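Local atomic coordinates of superoxide dismutase (Candida albicans, PDB entry 4GUN), a protein that probably protects the cell from oxygen radicals as a manganese-dependent enzyme that converts superoxide into hydrogen peroxide and molecular oxygen. Residues Lys125-Ile129 and Arg184-Phe188; Leu163-Ile167 and Ala200-Tyr204; Ala47-Leu51 and Ile66-Ile70. The protein carries 2 engineered substitutions. All blocks are in the same frame, centred on the assembly; numbering follows the deposited sequence.

Overall arrangement
The three contacts sample both halves of an iron/manganese superoxide dismutase. Interaction 3 comes first along the chain and closes before the others open; it joins the long antiparallel helices 26-56 and 60-85 of the alpha-hairpin domain. Interactions 1 and 2 belong to the C-terminal alpha/beta domain, with centres about 21 Å apart. Their segments alternate in sequence, and together they tie the consecutive helices 184-191 and 197-205 to helix 115-127 and to the sheet, respectively. Interaction 3 is centred about 31 Å from interaction 1 and about 28 Å from interaction 2, beside other subunits, whereas the side chain of Phe188 in interaction 1 lies about 11 Å from the manganese.

Interaction 1: residues Lys125-Ile129 and Arg184-Phe188; sequences KLAGI and RPDYF. Engineered in segment 184-188: Arg184 (natural residue Lys), Pro185 (natural residue Leu).
Leu126 rests on the ring of Phe188 in a CH-pi contact: its CB stands 3.5 Å from the centroid of the Phe188 ring, nearly on the ring normal. The branches spread from there, CD2 of Leu126 reaching CE1 of Phe188 at 3.7 Å. On the opposite face of the ring, toward its rim, lies the backbone oxygen of Arg184.

Arg184, an engineered residue in place of the natural lysine, provides the polar half of the contact. With CG anti to the backbone N (chi1 -159°) and a bend at chi3 (71°), its chain carries the guanidinium group to the loop that follows helix 115-127. NH1 and NH2 of Arg184 both donate to the carbonyl oxygen of Ile129, each at 2.9 Å. That oxygen lies in the guanidinium plane, and NH2 approaches along one of its lone pairs while NH1 is tilted from the carbonyl plane. Ala127 O also sits at the guanidinium edge, and Leu126 O lies over one face.

Helix 184-191 is joined to the last turn of helix 115-127 and the loop after it by an apolar ring contact and a charged end-on grip, in which the carbonyl oxygens round the guanidinium group probably offset its positive charge.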
ATOM      1  N   LYS A 125     -12.904   8.768  12.653  1.00 10.35           N
ATOM      2  CA  LYS A 125     -11.749   8.085  12.062  1.00  9.25           C
ATOM      3  C   LYS A 125     -11.963   6.575  12.046  1.00 12.36           C
ATOM      4  O   LYS A 125     -11.687   5.933  11.034  1.00 11.20           O
ATOM      5  CB  LYS A 125     -10.446   8.421  12.803  1.00 10.58           C
ATOM      6  CG  LYS A 125      -9.785   9.734  12.375  1.00 26.25           C
ATOM      7  CD  LYS A 125      -9.063   9.643  11.023  1.00 38.90           C
ATOM      8  CE  LYS A 125      -7.777  10.434  10.951  1.00 51.62           C
ATOM      9  NZ  LYS A 125      -7.941  11.868  11.334  1.00 61.91           N
ATOM     10  N   LEU A 126     -12.466   6.008  13.163  1.00  9.84           N
ATOM     11  CA  LEU A 126     -12.744   4.566  13.281  1.00  9.13           C
ATOM     12  C   LEU A 126     -13.780   4.131  12.241  1.00 13.18           C
ATOM     13  O   LEU A 126     -13.570   3.117  11.590  1.00 12.46           O
ATOM     14  CB  LEU A 126     -13.200   4.197  14.724  1.00  8.21           C
ATOM     15  CG  LEU A 126     -12.123   4.144  15.769  1.00 11.12           C
ATOM     16  CD1 LEU A 126     -12.686   4.419  17.163  1.00  9.25           C
ATOM     17  CD2 LEU A 126     -11.322   2.822  15.669  1.00 13.51           C
ATOM     18  N   ALA A 127     -14.849   4.941  12.036  1.00 11.86           N
ATOM     19  CA  ALA A 127     -15.918   4.686  11.053  1.00 11.76           C
ATOM     20  C   ALA A 127     -15.375   4.560   9.601  1.00 17.52           C
ATOM     21  O   ALA A 127     -15.853   3.730   8.831  1.00 16.96           O
ATOM     22  CB  ALA A 127     -16.945   5.801  11.117  1.00 12.57           C
ATOM     23  N   GLY A 128     -14.376   5.379   9.265  1.00 14.51           N
ATOM     24  CA  GLY A 128     -13.759   5.409   7.944  1.00 12.88           C
ATOM     25  C   GLY A 128     -12.707   4.352   7.665  1.00 13.63           C
ATOM     26  O   GLY A 128     -12.206   4.299   6.546  1.00 11.38           O
ATOM     27  N   ILE A 129     -12.366   3.491   8.647  1.00 11.01           N
ATOM     28  CA  ILE A 129     -11.401   2.402   8.408  1.00 10.82           C
ATOM     29  C   ILE A 129     -12.089   1.346   7.504  1.00 12.06           C
ATOM     30  O   ILE A 129     -13.140   0.853   7.871  1.00 12.26           O
ATOM     31  CB  ILE A 129     -10.857   1.749   9.735  1.00 13.36           C
ATOM     32  CG1 ILE A 129      -9.932   2.691  10.497  1.00 13.04           C
ATOM     33  CG2 ILE A 129     -10.131   0.408   9.461  1.00 14.06           C
ATOM     34  CD1 ILE A 129      -9.736   2.360  12.015  1.00  3.94           C
ATOM     35  N   ARG A 184     -20.641  -2.257  13.635  1.00 11.85           N
ATOM     36  CA  ARG A 184     -19.351  -1.673  14.042  1.00 11.08           C
ATOM     37  C   ARG A 184     -19.500  -0.317  14.790  1.00 11.84           C
ATOM     38  O   ARG A 184     -18.797  -0.142  15.785  1.00  9.65           O
ATOM     39  CB  ARG A 184     -18.417  -1.507  12.836  1.00  8.98           C
ATOM     40  CG  ARG A 184     -16.942  -1.413  13.265  1.00 12.60           C
ATOM     41  CD  ARG A 184     -15.972  -1.465  12.096  1.00 11.95           C
ATOM     42  NE  ARG A 184     -16.042  -0.238  11.311  1.00 20.57           N
ATOM     43  CZ  ARG A 184     -15.172   0.110  10.376  1.00 26.51           C
ATOM     44  NH1 ARG A 184     -14.166  -0.694  10.067  1.00 11.10           N
ATOM     45  NH2 ARG A 184     -15.317   1.254   9.721  1.00 19.43           N
ATOM     46  N   PRO A 185     -20.379   0.641  14.364  1.00  9.87           N
ATOM     47  CA  PRO A 185     -20.493   1.914  15.114  1.00 10.24           C
ATOM     48  C   PRO A 185     -20.926   1.744  16.576  1.00 12.23           C
ATOM     49  O   PRO A 185     -20.586   2.580  17.407  1.00 10.84           O
ATOM     50  CB  PRO A 185     -21.556   2.699  14.320  1.00 12.37           C
ATOM     51  CG  PRO A 185     -21.538   2.099  12.950  1.00 16.77           C
ATOM     52  CD  PRO A 185     -21.303   0.642  13.205  1.00 12.61           C
ATOM     53  N   ASP A 186     -21.695   0.679  16.897  1.00  7.67           N
ATOM     54  CA  ASP A 186     -22.171   0.470  18.280  1.00  6.63           C
ATOM     55  C   ASP A 186     -21.012   0.113  19.204  1.00 10.87           C
ATOM     56  O   ASP A 186     -20.935   0.589  20.325  1.00 11.39           O
ATOM     57  CB  ASP A 186     -23.278  -0.596  18.317  1.00  7.54           C
ATOM     58  CG  ASP A 186     -24.613  -0.130  17.753  1.00 12.45           C
ATOM     59  OD1 ASP A 186     -24.694   1.023  17.279  1.00 12.24           O
ATOM     60  OD2 ASP A 186     -25.579  -0.901  17.817  1.00 15.05           O
ATOM     61  N   TYR A 187     -20.072  -0.653  18.696  1.00  7.24           N
ATOM     62  CA  TYR A 187     -18.868  -1.025  19.420  1.00  6.77           C
ATOM     63  C   TYR A 187     -18.013   0.225  19.639  1.00 10.95           C
ATOM     64  O   TYR A 187     -17.582   0.462  20.769  1.00  9.69           O
ATOM     65  CB  TYR A 187     -18.117  -2.091  18.630  1.00  6.81           C
ATOM     66  CG  TYR A 187     -16.662  -2.251  19.004  1.00  6.91           C
ATOM     67  CD1 TYR A 187     -16.292  -2.782  20.235  1.00  8.18           C
ATOM     68  CD2 TYR A 187     -15.656  -1.979  18.085  1.00  7.61           C
ATOM     69  CE1 TYR A 187     -14.952  -3.008  20.555  1.00  8.58           C
ATOM     70  CE2 TYR A 187     -14.314  -2.216  18.388  1.00  8.73           C
ATOM     71  CZ  TYR A 187     -13.968  -2.729  19.625  1.00 11.36           C
ATOM     72  OH  TYR A 187     -12.647  -2.939  19.938  1.00 13.10           O
ATOM     73  N   PHE A 188     -17.797   1.038  18.579  1.00  8.03           N
ATOM     74  CA  PHE A 188     -17.029   2.286  18.699  1.00  8.79           C
ATOM     75  C   PHE A 188     -17.602   3.212  19.796  1.00 14.23           C
ATOM     76  O   PHE A 188     -16.853   3.659  20.671  1.00 13.79           O
ATOM     77  CB  PHE A 188     -16.887   3.001  17.346  1.00  9.52           C
ATOM     78  CG  PHE A 188     -16.083   2.221  16.333  1.00  9.29           C
ATOM     79  CD1 PHE A 188     -15.062   1.358  16.740  1.00 10.96           C
ATOM     80  CD2 PHE A 188     -16.340   2.345  14.978  1.00  9.76           C
ATOM     81  CE1 PHE A 188     -14.336   0.618  15.808  1.00 11.99           C
ATOM     82  CE2 PHE A 188     -15.595   1.631  14.047  1.00 12.37           C
ATOM     83  CZ  PHE A 188     -14.599   0.764  14.470  1.00 11.37           C
TER

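Interaction 2: residues Leu163-Ile167 and Ala200-Tyr204; sequences LVPII and AESRY
Arg203 reaches from helix 197-205 over the backbone of Pro165 and Ile166 in strand 163-170, and its chain can be followed outward atom by atom. CB of Arg203 comes first, 4.1 Å from CD1 of Ile166 and close to the carbonyl oxygen of Pro165. The extended chain from CG to NE carries it across the strand backbone. CD of Arg203 lies 3.4 Å from Ile166 O, with Pro165 O nearly as close. NE forms a salt bridge with Glu199 of the same helix. At the tip, NH1 of Arg203 donates to Ile166 O over 3.1 Å with an N-H...O angle of 151°. The donor stands well above the carbonyl plane and does not follow a lone pair. NH1 also bonds to Asn86 OD1, and NH2 to the carbonyl oxygen of Leu82.

Beside this polar arm lies an apolar layer. CG2 of Ile166 and CD1 of Ile167 each touch CB of Ala200 at 3.7 Å, so the small alanine is met by two isoleucines. The other branch of Ile166 ends in CD1, which lies 3.8 Å from Tyr204 N at the next turn of the helix. Both isoleucines face Ile137 of strand 133-140 in a classic beta bulge.

The strand and helix segments run nearly antiparallel, at 163°, with axes 7.6 Å apart at the nearest point, a spacing consistent with the small Ala200 at the interface. The chemistry is split: isoleucine branches pack against the helix while one arginine distributes its donors among the strand, Leu82 in helix 60-85, Asn86 just after it and the carboxylate of Glu199. That salt bridge would help to balance the charge of Arg203, and the bonds at both terminal nitrogens should restrict rotation of its guanidinium group.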
ATOM      1  N   LEU A 163       6.856   9.920  17.594  1.00 12.43           N
ATOM      2  CA  LEU A 163       5.431   9.768  17.892  1.00 12.72           C
ATOM      3  C   LEU A 163       5.187   8.797  19.034  1.00 16.23           C
ATOM      4  O   LEU A 163       5.878   7.783  19.134  1.00 16.36           O
ATOM      5  CB  LEU A 163       4.644   9.315  16.659  1.00 12.79           C
ATOM      6  CG  LEU A 163       4.458  10.313  15.517  1.00 17.11           C
ATOM      7  CD1 LEU A 163       3.829   9.617  14.311  1.00 17.03           C
ATOM      8  CD2 LEU A 163       3.590  11.513  15.938  1.00 17.94           C
ATOM      9  N   VAL A 164       4.192   9.107  19.892  1.00 11.69           N
ATOM     10  CA  VAL A 164       3.846   8.292  21.062  1.00  9.87           C
ATOM     11  C   VAL A 164       2.386   7.840  20.984  1.00 12.56           C
ATOM     12  O   VAL A 164       1.502   8.697  20.949  1.00 11.33           O
ATOM     13  CB  VAL A 164       4.103   9.050  22.396  1.00 12.44           C
ATOM     14  CG1 VAL A 164       3.967   8.109  23.594  1.00 11.25           C
ATOM     15  CG2 VAL A 164       5.460   9.752  22.404  1.00 11.91           C
ATOM     16  N   PRO A 165       2.098   6.513  20.994  1.00 10.16           N
ATOM     17  CA  PRO A 165       0.685   6.089  21.031  1.00  9.81           C
ATOM     18  C   PRO A 165       0.106   6.366  22.442  1.00 10.05           C
ATOM     19  O   PRO A 165       0.743   6.034  23.446  1.00  8.52           O
ATOM     20  CB  PRO A 165       0.748   4.595  20.667  1.00 11.86           C
ATOM     21  CG  PRO A 165       2.132   4.153  21.045  1.00 14.94           C
ATOM     22  CD  PRO A 165       3.032   5.360  21.066  1.00 10.70           C
ATOM     23  N   ILE A 166      -1.023   7.084  22.515  1.00  6.16           N
ATOM     24  CA  ILE A 166      -1.655   7.476  23.796  1.00  5.18           C
ATOM     25  C   ILE A 166      -2.848   6.560  24.107  1.00  9.59           C
ATOM     26  O   ILE A 166      -3.012   6.099  25.242  1.00  7.49           O
ATOM     27  CB  ILE A 166      -2.021   9.004  23.833  1.00  7.24           C
ATOM     28  CG1 ILE A 166      -0.830   9.935  23.437  1.00  6.02           C
ATOM     29  CG2 ILE A 166      -2.654   9.428  25.173  1.00  5.95           C
ATOM     30  CD1 ILE A 166       0.506   9.720  24.280  1.00  7.01           C
ATOM     31  N   ILE A 167      -3.681   6.325  23.083  1.00  7.57           N
ATOM     32  CA  ILE A 167      -4.844   5.438  23.122  1.00  6.72           C
ATOM     33  C   ILE A 167      -4.821   4.593  21.865  1.00 10.25           C
ATOM     34  O   ILE A 167      -4.671   5.139  20.769  1.00 10.48           O
ATOM     35  CB  ILE A 167      -6.188   6.245  23.231  1.00  9.30           C
ATOM     36  CG1 ILE A 167      -6.385   6.881  24.634  1.00  9.52           C
ATOM     37  CG2 ILE A 167      -7.432   5.409  22.795  1.00  9.00           C
ATOM     38  CD1 ILE A 167      -6.680   5.897  25.823  1.00 17.91           C
ATOM     39  N   ALA A 200      -3.516   6.655  29.575  1.00  6.53           N
ATOM     40  CA  ALA A 200      -3.305   7.659  28.542  1.00  5.94           C
ATOM     41  C   ALA A 200      -2.477   8.848  29.096  1.00 10.72           C
ATOM     42  O   ALA A 200      -1.515   9.294  28.453  1.00 10.47           O
ATOM     43  CB  ALA A 200      -4.654   8.123  28.016  1.00  6.58           C
ATOM     44  N   GLU A 201      -2.835   9.331  30.311  1.00  7.27           N
ATOM     45  CA  GLU A 201      -2.132  10.412  31.008  1.00  7.56           C
ATOM     46  C   GLU A 201      -0.654  10.035  31.251  1.00 13.30           C
ATOM     47  O   GLU A 201       0.243  10.834  30.977  1.00 12.55           O
ATOM     48  CB  GLU A 201      -2.788  10.674  32.376  1.00  8.49           C
ATOM     49  CG  GLU A 201      -4.140  11.347  32.342  1.00 12.53           C
ATOM     50  CD  GLU A 201      -4.739  11.564  33.718  1.00 28.66           C
ATOM     51  OE1 GLU A 201      -3.993  11.528  34.720  1.00 24.77           O
ATOM     52  OE2 GLU A 201      -5.972  11.743  33.795  1.00 30.39           O
ATOM     53  N   SER A 202      -0.410   8.823  31.769  1.00 11.33           N
ATOM     54  CA  SER A 202       0.943   8.330  32.038  1.00 10.39           C
ATOM     55  C   SER A 202       1.767   8.259  30.736  1.00 14.15           C
ATOM     56  O   SER A 202       2.934   8.660  30.737  1.00 14.71           O
ATOM     57  CB  SER A 202       0.882   6.958  32.708  1.00 14.19           C
ATOM     58  OG  SER A 202       2.183   6.485  33.007  1.00 25.16           O
ATOM     59  N   ARG A 203       1.153   7.782  29.630  1.00  9.05           N
ATOM     60  CA  ARG A 203       1.814   7.674  28.325  1.00  8.60           C
ATOM     61  C   ARG A 203       2.255   9.027  27.786  1.00 13.00           C
ATOM     62  O   ARG A 203       3.371   9.143  27.272  1.00 15.37           O
ATOM     63  CB  ARG A 203       0.917   6.960  27.318  1.00  7.25           C
ATOM     64  CG  ARG A 203       0.838   5.482  27.564  1.00 11.68           C
ATOM     65  CD  ARG A 203      -0.161   4.849  26.642  1.00  7.00           C
ATOM     66  NE  ARG A 203      -0.311   3.421  26.912  1.00  9.57           N
ATOM     67  CZ  ARG A 203      -1.260   2.662  26.381  1.00 12.60           C
ATOM     68  NH1 ARG A 203      -2.158   3.187  25.553  1.00  5.98           N
ATOM     69  NH2 ARG A 203      -1.353   1.388  26.709  1.00  3.43           N
ATOM     70  N   TYR A 204       1.395  10.043  27.916  1.00  9.17           N
ATOM     71  CA  TYR A 204       1.675  11.412  27.484  1.00  9.30           C
ATOM     72  C   TYR A 204       2.879  12.024  28.260  1.00 14.23           C
ATOM     73  O   TYR A 204       3.748  12.668  27.657  1.00 11.84           O
ATOM     74  CB  TYR A 204       0.433  12.301  27.658  1.00  9.21           C
ATOM     75  CG  TYR A 204       0.560  13.640  26.962  1.00 10.17           C
ATOM     76  CD1 TYR A 204       1.138  14.735  27.608  1.00 11.54           C
ATOM     77  CD2 TYR A 204       0.142  13.806  25.647  1.00 10.81           C
ATOM     78  CE1 TYR A 204       1.320  15.950  26.951  1.00 11.91           C
ATOM     79  CE2 TYR A 204       0.309  15.025  24.985  1.00 12.35           C
ATOM     80  CZ  TYR A 204       0.910  16.088  25.636  1.00 15.41           C
ATOM     81  OH  TYR A 204       1.062  17.290  24.988  1.00 14.90           O
TER

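Interaction 3: residues Ala47-Leu51 and Ile66-Ile70; sequences AIDAL and IQQNI
In Ile66 and Ile70 CG1 stands beside the backbone N and chi2 is extended (157° and 164°), which stretches both side chains toward helix 26-56. Leu51 answers from the other helix with its CG swung opposite the backbone N, and this CG of Leu51 meets CD1 of Ile70 at 3.6 Å, the two side chains crossing at about a right angle. Ile66 divides its branches: CG2 lies 3.3 Å from the carbonyl oxygen of Ala47, while CD1 passes on to Ala50, 3.8 Å from its CB.

Ala47 packs its CB against CG1 of Ile70, at 4.0 Å, and against CB of Asn69. CD1 of Ile48 touches the same CG1 of Ile70, again with the side chains roughly perpendicular. The Gln67 chain folds at chi2, bringing NE2 close to CD2 of Leu51; the amide itself is hydrogen-bonded to Val63 O, one turn back. No hydrogen bond joins the two segments, so the contact rests on apolar packing.

Gln68 NE2 is hydrogen-bonded to Gln130 OE1 of the fourth subunit. The segments cross at -150° with axes 9.4 Å apart, within the hairpin of antiparallel helices 26-56 and 60-85, against which the third subunit packs its own copies of Leu51 and Gln67.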
ATOM      1  N   ALA A  47       9.236 -15.779  13.285  1.00 15.19           N
ATOM      2  CA  ALA A  47       9.769 -14.866  12.250  1.00 15.13           C
ATOM      3  C   ALA A  47      11.181 -14.439  12.571  1.00 17.69           C
ATOM      4  O   ALA A  47      12.009 -14.351  11.659  1.00 17.68           O
ATOM      5  CB  ALA A  47       8.886 -13.632  12.097  1.00 16.03           C
ATOM      6  N   ILE A  48      11.466 -14.170  13.855  1.00 12.88           N
ATOM      7  CA  ILE A  48      12.811 -13.777  14.284  1.00 13.72           C
ATOM      8  C   ILE A  48      13.808 -14.921  14.096  1.00 17.56           C
ATOM      9  O   ILE A  48      14.932 -14.685  13.649  1.00 17.37           O
ATOM     10  CB  ILE A  48      12.828 -13.146  15.710  1.00 17.09           C
ATOM     11  CG1 ILE A  48      12.313 -11.686  15.680  1.00 17.20           C
ATOM     12  CG2 ILE A  48      14.212 -13.245  16.411  1.00 18.89           C
ATOM     13  CD1 ILE A  48      12.830 -10.761  14.545  1.00 19.35           C
ATOM     14  N   ASP A  49      13.380 -16.151  14.414  1.00 14.48           N
ATOM     15  CA  ASP A  49      14.219 -17.335  14.259  1.00 14.59           C
ATOM     16  C   ASP A  49      14.536 -17.545  12.764  1.00 19.65           C
ATOM     17  O   ASP A  49      15.691 -17.831  12.402  1.00 18.14           O
ATOM     18  CB  ASP A  49      13.517 -18.568  14.852  1.00 15.86           C
ATOM     19  CG  ASP A  49      14.420 -19.779  14.987  1.00 27.82           C
ATOM     20  OD1 ASP A  49      13.892 -20.911  14.993  1.00 29.83           O
ATOM     21  OD2 ASP A  49      15.655 -19.594  15.096  1.00 26.47           O
ATOM     22  N   ALA A  50      13.506 -17.366  11.896  1.00 16.10           N
ATOM     23  CA  ALA A  50      13.657 -17.515  10.447  1.00 16.27           C
ATOM     24  C   ALA A  50      14.611 -16.443   9.874  1.00 21.75           C
ATOM     25  O   ALA A  50      15.437 -16.743   9.003  1.00 21.40           O
ATOM     26  CB  ALA A  50      12.294 -17.454   9.771  1.00 16.76           C
ATOM     27  N   LEU A  51      14.516 -15.214  10.406  1.00 19.61           N
ATOM     28  CA  LEU A  51      15.306 -14.047  10.011  1.00 20.08           C
ATOM     29  C   LEU A  51      16.807 -14.225  10.276  1.00 23.14           C
ATOM     30  O   LEU A  51      17.607 -13.953   9.380  1.00 21.64           O
ATOM     31  CB  LEU A  51      14.759 -12.783  10.719  1.00 20.57           C
ATOM     32  CG  LEU A  51      15.186 -11.389  10.205  1.00 26.15           C
ATOM     33  CD1 LEU A  51      16.411 -10.870  10.929  1.00 26.05           C
ATOM     34  CD2 LEU A  51      15.286 -11.324   8.671  1.00 28.53           C
ATOM     35  N   ILE A  66      10.520 -12.451   4.878  1.00 10.81           N
ATOM     36  CA  ILE A  66      10.329 -12.540   6.337  1.00 10.12           C
ATOM     37  C   ILE A  66       9.994 -11.181   6.976  1.00 11.07           C
ATOM     38  O   ILE A  66       9.256 -11.143   7.964  1.00  9.71           O
ATOM     39  CB  ILE A  66      11.542 -13.260   7.045  1.00 13.58           C
ATOM     40  CG1 ILE A  66      11.693 -14.733   6.567  1.00 14.06           C
ATOM     41  CG2 ILE A  66      11.406 -13.247   8.576  1.00 14.76           C
ATOM     42  CD1 ILE A  66      13.131 -15.328   6.759  1.00 14.97           C
ATOM     43  N   GLN A  67      10.529 -10.077   6.440  1.00  8.62           N
ATOM     44  CA  GLN A  67      10.254  -8.722   6.960  1.00  9.23           C
ATOM     45  C   GLN A  67       8.766  -8.435   7.172  1.00 11.56           C
ATOM     46  O   GLN A  67       8.401  -7.853   8.199  1.00  9.68           O
ATOM     47  CB  GLN A  67      10.852  -7.624   6.059  1.00 11.00           C
ATOM     48  CG  GLN A  67      12.356  -7.533   6.070  1.00 27.24           C
ATOM     49  CD  GLN A  67      12.982  -7.836   7.408  1.00 48.50           C
ATOM     50  OE1 GLN A  67      12.751  -7.158   8.416  1.00 45.31           O
ATOM     51  NE2 GLN A  67      13.810  -8.864   7.434  1.00 37.76           N
ATOM     52  N   GLN A  68       7.911  -8.865   6.226  1.00  9.60           N
ATOM     53  CA  GLN A  68       6.452  -8.687   6.321  1.00  9.82           C
ATOM     54  C   GLN A  68       5.884  -9.359   7.580  1.00 11.94           C
ATOM     55  O   GLN A  68       5.027  -8.779   8.233  1.00 12.18           O
ATOM     56  CB  GLN A  68       5.735  -9.200   5.049  1.00 11.34           C
ATOM     57  CG  GLN A  68       4.235  -8.816   4.923  1.00 19.68           C
ATOM     58  CD  GLN A  68       3.877  -7.388   5.295  1.00 28.64           C
ATOM     59  OE1 GLN A  68       4.521  -6.411   4.881  1.00 16.48           O
ATOM     60  NE2 GLN A  68       2.808  -7.235   6.065  1.00 20.29           N
ATOM     61  N   ASN A  69       6.404 -10.548   7.938  1.00  8.39           N
ATOM     62  CA  ASN A  69       5.954 -11.296   9.118  1.00  8.21           C
ATOM     63  C   ASN A  69       6.433 -10.665  10.401  1.00 11.88           C
ATOM     64  O   ASN A  69       5.744 -10.752  11.418  1.00 10.90           O
ATOM     65  CB  ASN A  69       6.351 -12.770   9.014  1.00 11.28           C
ATOM     66  CG  ASN A  69       5.766 -13.438   7.802  1.00 29.73           C
ATOM     67  OD1 ASN A  69       4.684 -13.071   7.328  1.00 18.68           O
ATOM     68  ND2 ASN A  69       6.507 -14.375   7.229  1.00 22.83           N
ATOM     69  N   ILE A  70       7.584  -9.965  10.340  1.00  9.67           N
ATOM     70  CA  ILE A  70       8.138  -9.236  11.467  1.00 10.81           C
ATOM     71  C   ILE A  70       7.235  -8.043  11.781  1.00 14.25           C
ATOM     72  O   ILE A  70       6.797  -7.889  12.920  1.00 14.35           O
ATOM     73  CB  ILE A  70       9.620  -8.850  11.209  1.00 13.86           C
ATOM     74  CG1 ILE A  70      10.516 -10.125  11.230  1.00 15.02           C
ATOM     75  CG2 ILE A  70      10.096  -7.812  12.241  1.00 12.56           C
ATOM     76  CD1 ILE A  70      11.922  -9.904  10.609  1.00 23.06           C
TER